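Local coordinates for Phosphoglucomutase/phosphomannomutase family protein (Burkholderia thailandensis, PDB 3UW2), which probably catalyses intramolecular phosphoryl transfer on hexose phosphates, as a metal-dependent member of the phosphohexose mutase family, at residues E183-D188 against G364-A369; Q285-A290 against G387-V392; L294-G299 against K355-G360. All blocks are in the same frame, centred on the assembly; numbering follows the deposited sequence.

Interaction 1: E183-D188 against G364-A369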
loop_
_atom_site.group_PDB
_atom_site.type_symbol
_atom_site.label_atom_id
_atom_site.label_comp_id
_atom_site.label_asym_id
_atom_site.label_seq_id
_atom_site.Cartn_x
_atom_site.Cartn_y
_atom_site.Cartn_z
ATOM N N GLU A 183 7.570 -20.726 -0.498
ATOM C CA GLU A 183 8.912 -21.310 -0.465
ATOM C C GLU A 183 9.967 -20.265 -0.694
ATOM O O GLU A 183 11.120 -20.401 -0.213
ATOM C CB GLU A 183 9.065 -22.414 -1.514
ATOM C CG GLU A 183 8.249 -23.629 -1.120
ATOM C CD GLU A 183 7.952 -24.540 -2.305
ATOM O OE1 GLU A 183 8.901 -24.881 -3.058
ATOM O OE2 GLU A 183 6.770 -24.926 -2.477
ATOM N N ARG A 184 9.580 -19.216 -1.427
ATOM C CA ARG A 184 10.572 -18.194 -1.740
ATOM C C ARG A 184 10.836 -17.386 -0.468
ATOM O O ARG A 184 11.988 -17.048 -0.181
ATOM C CB ARG A 184 10.162 -17.347 -2.965
ATOM C CG ARG A 184 10.897 -16.027 -3.110
ATOM C CD ARG A 184 12.399 -16.180 -3.425
ATOM N NE ARG A 184 13.018 -14.866 -3.622
ATOM C CZ ARG A 184 13.412 -14.064 -2.623
ATOM N NH1 ARG A 184 13.269 -14.426 -1.335
ATOM N NH2 ARG A 184 13.934 -12.880 -2.898
ATOM N N ILE A 185 9.802 -17.076 0.306
ATOM C CA ILE A 185 9.989 -16.339 1.539
ATOM C C ILE A 185 10.676 -17.170 2.678
ATOM O O ILE A 185 11.636 -16.703 3.360
ATOM C CB ILE A 185 8.656 -15.722 2.022
ATOM C CG1 ILE A 185 8.165 -14.635 0.991
ATOM C CG2 ILE A 185 8.891 -15.120 3.399
ATOM C CD1 ILE A 185 6.733 -14.153 1.240
ATOM N N VAL A 186 10.168 -18.383 2.866
ATOM C CA VAL A 186 10.660 -19.341 3.879
ATOM C C VAL A 186 12.137 -19.709 3.692
ATOM O O VAL A 186 12.873 -19.774 4.669
ATOM C CB VAL A 186 9.710 -20.577 3.940
ATOM C CG1 VAL A 186 10.330 -21.783 4.652
ATOM C CG2 VAL A 186 8.410 -20.164 4.635
ATOM N N GLY A 187 12.564 -19.927 2.443
ATOM C CA GLY A 187 13.957 -20.245 2.126
ATOM C C GLY A 187 14.908 -19.068 2.384
ATOM O O GLY A 187 16.094 -19.285 2.460
ATOM N N ASP A 188 14.410 -17.824 2.533
ATOM C CA ASP A 188 15.322 -16.676 2.827
ATOM C C ASP A 188 15.163 -16.130 4.252
ATOM O O ASP A 188 15.982 -15.357 4.698
ATOM C CB ASP A 188 15.209 -15.498 1.801
ATOM C CG ASP A 188 16.341 -14.431 1.981
ATOM O OD1 ASP A 188 17.563 -14.776 1.946
ATOM O OD2 ASP A 188 16.023 -13.226 2.170
ATOM N N GLY A 364 2.240 -6.692 2.285
ATOM C CA GLY A 364 1.960 -6.812 3.702
ATOM C C GLY A 364 2.420 -8.118 4.350
ATOM O O GLY A 364 2.812 -8.120 5.539
ATOM N N LEU A 365 2.341 -9.227 3.607
ATOM C CA LEU A 365 2.681 -10.538 4.151
ATOM C C LEU A 365 4.227 -10.676 4.239
ATOM O O LEU A 365 4.741 -11.228 5.212
ATOM C CB LEU A 365 2.173 -11.674 3.237
ATOM C CG LEU A 365 0.675 -12.065 3.383
ATOM C CD1 LEU A 365 -0.284 -10.991 2.890
ATOM C CD2 LEU A 365 0.454 -13.354 2.557
ATOM N N TYR A 366 4.932 -10.248 3.184
ATOM C CA TYR A 366 6.363 -10.157 3.238
ATOM C C TYR A 366 6.845 -9.181 4.298
ATOM O O TYR A 366 7.793 -9.479 5.003
ATOM C CB TYR A 366 6.941 -9.767 1.853
ATOM C CG TYR A 366 8.437 -9.926 1.817
ATOM C CD1 TYR A 366 9.033 -11.208 1.897
ATOM C CD2 TYR A 366 9.288 -8.807 1.724
ATOM C CE1 TYR A 366 10.455 -11.368 1.922
ATOM C CE2 TYR A 366 10.677 -8.951 1.725
ATOM C CZ TYR A 366 11.244 -10.245 1.766
ATOM O OH TYR A 366 12.610 -10.355 1.757
ATOM N N THR A 367 6.206 -8.012 4.419
ATOM C CA THR A 367 6.647 -7.059 5.480
ATOM C C THR A 367 6.478 -7.764 6.843
ATOM O O THR A 367 7.342 -7.639 7.713
ATOM C CB THR A 367 5.772 -5.777 5.406
ATOM O OG1 THR A 367 6.000 -5.164 4.130
ATOM C CG2 THR A 367 6.056 -4.766 6.566
ATOM N N GLY A 368 5.356 -8.474 7.041
ATOM C CA GLY A 368 5.145 -9.200 8.285
ATOM C C GLY A 368 6.310 -10.159 8.564
ATOM O O GLY A 368 6.804 -10.235 9.668
ATOM N N ALA A 369 6.734 -10.896 7.548
ATOM C CA ALA A 369 7.807 -11.834 7.707
ATOM C C ALA A 369 9.115 -11.101 8.039
ATOM O O ALA A 369 9.884 -11.562 8.902
ATOM C CB ALA A 369 7.943 -12.667 6.427
HETATM O O HOH W 1 13.766 -12.427 0.887
#
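I185 meets the aromatic ring of Y366 where helix 178-186 faces helix 364-375, a buried helix-helix contact that joins the second and third alpha/beta/alpha domains of the phosphohexose mutase fold. The approach is at the ring's edge and near its plane: I185 CG1 lies 3.6 Å from Y366 CD1, and I185 CD1 lies 3.8 Å from the same carbon. The other branch of the isoleucine, CG2, points to A369 one helical turn further on, with CG2 of I185 4.0 Å from CB of A369. The two branches of one side chain therefore meet residues i and i+3 of the opposing helix. No direct hydrogen bond crosses between the segments, and their direct side-chain contacts are apolar.

Y366 reaches over because its CG stands anti to the backbone N (chi1 -169°), which carries the ring across the gap between the helices. W358 stacks on this ring and F354 meets it edge-to-face, which probably limits how far the ring can turn; L213 of helix 206-216 also touches I185.

At the far end of the ring the contact becomes polar. A water accepts hydrogen bonds from OH of Y366, at a short 2.5 Å, and from NH1 of R184, which is 3.0 Å from it. The hydroxyl also bonds to NH1 of R370. R184 has further partners, NE bonding to Y359 OH and NH2 to the carbonyl of R357. The water lies in the guanidinium plane of R184. It donates in turn to the carboxylate of D188, whose OD2 is also salt-bridged to R357 NE and lies 2.7 Å from the water oxygen.

Interaction 2: Q285-A290 against G387-V392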
loop_
_atom_site.group_PDB
_atom_site.type_symbol
_atom_site.label_atom_id
_atom_site.label_comp_id
_atom_site.label_asym_id
_atom_site.label_seq_id
_atom_site.Cartn_x
_atom_site.Cartn_y
_atom_site.Cartn_z
ATOM N N GLN A 285 7.690 1.724 11.982
ATOM C CA GLN A 285 8.106 0.461 11.360
ATOM C C GLN A 285 9.297 0.631 10.388
ATOM O O GLN A 285 10.198 -0.208 10.359
ATOM C CB GLN A 285 6.943 -0.157 10.606
ATOM C CG GLN A 285 5.737 -0.606 11.491
ATOM C CD GLN A 285 4.654 -1.241 10.598
ATOM O OE1 GLN A 285 4.951 -2.115 9.724
ATOM N NE2 GLN A 285 3.425 -0.760 10.732
ATOM N N LEU A 286 9.201 1.599 9.503
ATOM C CA LEU A 286 10.256 1.871 8.517
ATOM C C LEU A 286 11.594 2.191 9.190
ATOM O O LEU A 286 12.636 1.796 8.671
ATOM C CB LEU A 286 9.863 3.011 7.557
ATOM C CG LEU A 286 10.772 3.190 6.334
ATOM C CD1 LEU A 286 10.636 1.967 5.437
ATOM C CD2 LEU A 286 10.374 4.437 5.570
ATOM N N MET A 287 11.579 2.910 10.331
ATOM C CA MET A 287 12.855 3.107 11.066
ATOM C C MET A 287 13.518 1.759 11.409
ATOM O O MET A 287 14.728 1.582 11.260
ATOM C CB MET A 287 12.659 4.012 12.284
ATOM C CG MET A 287 12.418 5.462 11.832
ATOM S SD MET A 287 12.330 6.798 13.052
ATOM C CE MET A 287 10.682 6.644 13.744
ATOM N N LEU A 288 12.704 0.774 11.808
ATOM C CA LEU A 288 13.266 -0.458 12.314
ATOM C C LEU A 288 13.823 -1.260 11.126
ATOM O O LEU A 288 14.904 -1.909 11.191
ATOM C CB LEU A 288 12.149 -1.240 13.082
ATOM C CG LEU A 288 12.505 -2.546 13.786
ATOM C CD1 LEU A 288 13.243 -2.268 15.121
ATOM C CD2 LEU A 288 11.263 -3.448 14.039
ATOM N N PHE A 289 13.072 -1.230 10.034
ATOM C CA PHE A 289 13.551 -1.895 8.813
ATOM C C PHE A 289 14.826 -1.215 8.228
ATOM O O PHE A 289 15.749 -1.872 7.773
ATOM C CB PHE A 289 12.405 -1.845 7.775
ATOM C CG PHE A 289 11.254 -2.734 8.133
ATOM C CD1 PHE A 289 11.492 -4.102 8.436
ATOM C CD2 PHE A 289 9.935 -2.264 8.033
ATOM C CE1 PHE A 289 10.432 -4.950 8.767
ATOM C CE2 PHE A 289 8.860 -3.121 8.359
ATOM C CZ PHE A 289 9.132 -4.464 8.724
ATOM N N ALA A 290 14.829 0.109 8.200
ATOM C CA ALA A 290 15.938 0.877 7.640
ATOM C C ALA A 290 17.182 0.543 8.443
ATOM O O ALA A 290 18.271 0.435 7.884
ATOM C CB ALA A 290 15.654 2.396 7.782
ATOM N N GLY A 387 9.991 1.406 21.943
ATOM C CA GLY A 387 11.114 2.269 22.203
ATOM C C GLY A 387 11.625 2.970 20.938
ATOM O O GLY A 387 12.505 3.794 21.050
ATOM N N LEU A 388 11.078 2.641 19.756
ATOM C CA LEU A 388 11.342 3.432 18.536
ATOM C C LEU A 388 11.035 4.895 18.806
ATOM O O LEU A 388 10.238 5.176 19.660
ATOM C CB LEU A 388 10.536 2.878 17.357
ATOM C CG LEU A 388 11.111 1.534 16.811
ATOM C CD1 LEU A 388 10.042 0.812 16.036
ATOM C CD2 LEU A 388 12.273 1.825 15.907
ATOM N N PRO A 389 11.733 5.826 18.124
ATOM C CA PRO A 389 11.472 7.258 18.317
ATOM C C PRO A 389 9.978 7.553 18.068
ATOM O O PRO A 389 9.349 6.924 17.212
ATOM C CB PRO A 389 12.315 7.923 17.213
ATOM C CG PRO A 389 13.395 6.914 16.851
ATOM C CD PRO A 389 12.877 5.561 17.231
ATOM N N ASN A 390 9.454 8.553 18.754
ATOM C CA ASN A 390 8.024 8.860 18.763
ATOM C C ASN A 390 7.867 10.356 18.965
ATOM O O ASN A 390 8.857 11.024 19.273
ATOM C CB ASN A 390 7.321 8.095 19.922
ATOM C CG ASN A 390 5.885 7.700 19.565
ATOM O OD1 ASN A 390 5.383 7.993 18.458
ATOM N ND2 ASN A 390 5.223 7.017 20.479
ATOM N N ALA A 391 6.663 10.905 18.795
ATOM C CA ALA A 391 6.467 12.375 18.955
ATOM C C ALA A 391 5.013 12.590 19.230
ATOM O O ALA A 391 4.300 11.666 19.202
ATOM C CB ALA A 391 6.885 13.083 17.680
ATOM N N VAL A 392 4.526 13.788 19.501
ATOM C CA VAL A 392 3.063 13.902 19.614
ATOM C C VAL A 392 2.550 14.259 18.230
ATOM O O VAL A 392 3.281 14.910 17.469
ATOM C CB VAL A 392 2.606 14.947 20.681
ATOM C CG1 VAL A 392 3.321 14.722 22.005
ATOM C CG2 VAL A 392 2.878 16.351 20.205
#
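The carbonyl oxygen of P389 has the methyl CE of M287 3.7 Å away and is hydrogen-bonded by NE of R284, while NH2 of that arginine takes the carbonyl of L388. One guanidinium thus pins two successive peptide oxygens of the connection that leaves helix 381-386 of the third alpha/beta/alpha domain and runs into strand 392-398 of the five-stranded antiparallel sheet, leading toward the C-terminal domain. Between the segments themselves there is no hydrogen bond; hydrophobic packing holds the start of this connection against helix 282-296.

M287 packs on P389. The chain is extended through chi2 and then bends at chi3 (-78°), bringing its end against the proline ring: SD of M287 lies 3.9 Å from CG of P389, and the methyl CE lies 4.0 Å from CB of P389. N311 of helix 311-318 touches both residues, which places this helix beside the pair.

L388 packs on M287 and L288, with its CB pointing at the helix. Its CD2 is 4.2 Å from CB of M287, so the leucine bridges neighbouring helix positions. L288 is backed by L371 of helix 364-375. Toward L288 the terminal fork of L388 is evenly placed, with both of its methyls, CD1 and CD2, 4.2 Å from L288 CB.

Interaction 3: L294-G299 against K355-G360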
loop_
_atom_site.group_PDB
_atom_site.type_symbol
_atom_site.label_atom_id
_atom_site.label_comp_id
_atom_site.label_asym_id
_atom_site.label_seq_id
_atom_site.Cartn_x
_atom_site.Cartn_y
_atom_site.Cartn_z
ATOM N N LEU A 294 20.123 -0.961 6.344
ATOM C CA LEU A 294 21.334 -0.167 6.225
ATOM C C LEU A 294 22.587 -0.843 6.827
ATOM O O LEU A 294 23.732 -0.621 6.365
ATOM C CB LEU A 294 21.120 1.223 6.837
ATOM C CG LEU A 294 20.183 2.084 5.972
ATOM C CD1 LEU A 294 19.808 3.282 6.881
ATOM C CD2 LEU A 294 20.917 2.541 4.677
ATOM N N SER A 295 22.371 -1.706 7.814
ATOM C CA SER A 295 23.440 -2.460 8.398
ATOM C C SER A 295 24.072 -3.330 7.341
ATOM O O SER A 295 25.231 -3.549 7.423
ATOM C CB SER A 295 22.908 -3.324 9.574
ATOM O OG SER A 295 22.458 -4.578 9.091
ATOM N N ARG A 296 23.340 -3.757 6.299
ATOM C CA ARG A 296 23.913 -4.527 5.164
ATOM C C ARG A 296 24.144 -3.718 3.865
ATOM O O ARG A 296 24.670 -4.253 2.904
ATOM C CB ARG A 296 23.070 -5.815 4.839
ATOM C CG ARG A 296 23.046 -6.854 6.016
ATOM C CD ARG A 296 22.038 -8.017 5.821
ATOM N NE ARG A 296 20.644 -7.551 5.858
ATOM C CZ ARG A 296 19.896 -7.238 4.794
ATOM N NH1 ARG A 296 20.392 -7.352 3.554
ATOM N NH2 ARG A 296 18.667 -6.785 4.971
ATOM N N ASN A 297 23.720 -2.452 3.846
ATOM C CA ASN A 297 23.787 -1.629 2.659
ATOM C C ASN A 297 24.242 -0.223 3.079
ATOM O O ASN A 297 23.428 0.709 3.033
ATOM C CB ASN A 297 22.371 -1.506 2.035
ATOM C CG ASN A 297 21.874 -2.810 1.437
ATOM O OD1 ASN A 297 22.198 -3.096 0.297
ATOM N ND2 ASN A 297 21.133 -3.633 2.224
ATOM N N PRO A 298 25.501 -0.053 3.508
ATOM C CA PRO A 298 25.955 1.249 4.047
ATOM C C PRO A 298 25.846 2.326 2.984
ATOM O O PRO A 298 26.150 2.054 1.803
ATOM C CB PRO A 298 27.427 1.024 4.415
ATOM C CG PRO A 298 27.634 -0.452 4.404
ATOM C CD PRO A 298 26.553 -1.076 3.537
ATOM N N GLY A 299 25.301 3.491 3.354
ATOM C CA GLY A 299 25.180 4.597 2.419
ATOM C C GLY A 299 23.867 4.647 1.614
ATOM O O GLY A 299 23.602 5.685 0.954
ATOM N N LYS A 355 13.103 -3.816 -1.799
ATOM C CA LYS A 355 13.853 -4.271 -2.933
ATOM C C LYS A 355 14.969 -5.144 -2.399
ATOM O O LYS A 355 15.202 -6.240 -2.930
ATOM C CB LYS A 355 14.406 -3.099 -3.753
ATOM C CG LYS A 355 15.328 -3.528 -4.903
ATOM C CD LYS A 355 14.620 -4.449 -5.892
ATOM C CE LYS A 355 15.671 -4.973 -6.874
ATOM N NZ LYS A 355 14.959 -4.687 -8.134
ATOM N N ASP A 356 15.635 -4.714 -1.330
ATOM C CA ASP A 356 16.651 -5.607 -0.651
ATOM C C ASP A 356 16.093 -7.001 -0.407
ATOM O O ASP A 356 15.027 -7.125 0.238
ATOM C CB ASP A 356 16.987 -4.944 0.689
ATOM C CG ASP A 356 17.788 -5.841 1.602
ATOM O OD1 ASP A 356 18.985 -5.929 1.334
ATOM O OD2 ASP A 356 17.261 -6.372 2.597
ATOM N N ARG A 357 16.716 -8.038 -0.994
ATOM C CA ARG A 357 16.357 -9.477 -0.791
ATOM C C ARG A 357 14.974 -9.812 -1.331
ATOM O O ARG A 357 14.408 -10.876 -1.030
ATOM C CB ARG A 357 16.396 -9.856 0.708
ATOM C CG ARG A 357 17.803 -9.769 1.294
ATOM C CD ARG A 357 17.812 -9.815 2.833
ATOM N NE ARG A 357 17.153 -11.024 3.380
ATOM C CZ ARG A 357 16.650 -11.074 4.606
ATOM N NH1 ARG A 357 16.717 -9.998 5.456
ATOM N NH2 ARG A 357 16.033 -12.164 4.975
ATOM N N TRP A 358 14.435 -8.906 -2.130
ATOM C CA TRP A 358 13.057 -9.066 -2.592
ATOM C C TRP A 358 12.857 -8.552 -4.019
ATOM O O TRP A 358 13.781 -8.596 -4.797
ATOM C CB TRP A 358 12.107 -8.459 -1.541
ATOM C CG TRP A 358 10.609 -8.784 -1.689
ATOM C CD1 TRP A 358 9.541 -7.895 -1.725
ATOM C CD2 TRP A 358 10.010 -10.107 -1.656
ATOM N NE1 TRP A 358 8.344 -8.586 -1.771
ATOM C CE2 TRP A 358 8.580 -9.920 -1.746
ATOM C CE3 TRP A 358 10.536 -11.422 -1.619
ATOM C CZ2 TRP A 358 7.690 -11.009 -1.771
ATOM C CZ3 TRP A 358 9.648 -12.489 -1.649
ATOM C CH2 TRP A 358 8.263 -12.292 -1.748
ATOM N N TYR A 359 11.666 -8.037 -4.369
ATOM C CA TYR A 359 11.325 -7.688 -5.759
ATOM C C TYR A 359 10.871 -6.223 -5.869
ATOM O O TYR A 359 10.612 -5.725 -6.958
ATOM C CB TYR A 359 10.166 -8.604 -6.251
ATOM C CG TYR A 359 10.631 -10.023 -6.248
ATOM C CD1 TYR A 359 11.380 -10.506 -7.295
ATOM C CD2 TYR A 359 10.382 -10.872 -5.143
ATOM C CE1 TYR A 359 11.851 -11.828 -7.280
ATOM C CE2 TYR A 359 10.837 -12.186 -5.124
ATOM C CZ TYR A 359 11.577 -12.632 -6.173
ATOM O OH TYR A 359 12.065 -13.905 -6.112
ATOM N N GLY A 360 10.737 -5.559 -4.743
ATOM C CA GLY A 360 10.499 -4.104 -4.797
ATOM C C GLY A 360 9.035 -3.715 -4.844
ATOM O O GLY A 360 8.739 -2.516 -4.855
HETATM O O HOH W 2 20.233 -4.695 -0.903
#
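R296 and D356 form an end-on, two-nitrogen salt bridge: NH1 of R296 donates to OD1 of D356 at 3.0 Å, and NH2 of R296 to OD2 of D356 at 2.8 Å. Both oxygens are met on their syn sides and lie close to the guanidinium plane, but the carboxylate plane is turned 32° from it, so the pairing is appreciably twisted, OD2 being met from off the carboxylate plane. D356 holds the second position of a type II beta turn from K355 to W358, closed by W358 N to K355 O at 2.9 Å.

The carboxylate is richly supplied with donors. OD1 also accepts from ND2 of N297, a longer bond of 3.3 Å that arrives 58° out of the carboxylate plane, with amide and carboxylate planes perpendicular (90°). A water donates to D356 OD1 at 2.8 Å and to N297 OD1 at the same distance, bridging the two side chains. OD2 has a second salt bridge with NH2 of R370. The two arginines, together with the neutral donors, would be expected to favour the ionised form of D356.

The donors have further acceptors as well. R296 NH2 is shared with E292, one turn back on its own helix, and N297 ND2 bonds to the carbonyl of V293. R357 lays its CD over one face of the R296 guanidinium, 3.6 Å from NH1 of R296. The two arginine heads lie close together, but R357 has carboxylate partners of its own, D188 and E373, which probably balance the charge.

Within the third alpha/beta/alpha domain, these bonds tie the C-terminal end of helix 282-296 to the loop between strand 352-354 and helix 364-375, at the surface, with helix 364-375 contributing R370 and E373 alongside.

How the interactions relate
From the N terminus, segment 183-188 comes first, and interaction 1 closes the longest loop, returning at 364-369 to join the second domain to the third. Helix 282-296 lies inside this loop and supplies segments to both other contacts. Interaction 3 closes the shortest loop, nested within those of interactions 1 and 2, and fastens the end of that helix to the loop before helix 364-375. Interaction 2 begins inside the loop of interaction 1 but ends beyond it, so the two cross; it fastens the connection into the C-terminal sheet to helix 282-296. D188 and R357 join interactions 1 and 3; packing of T367 CG2 on F289 CE2 (3.7 Å) links 1 and 2.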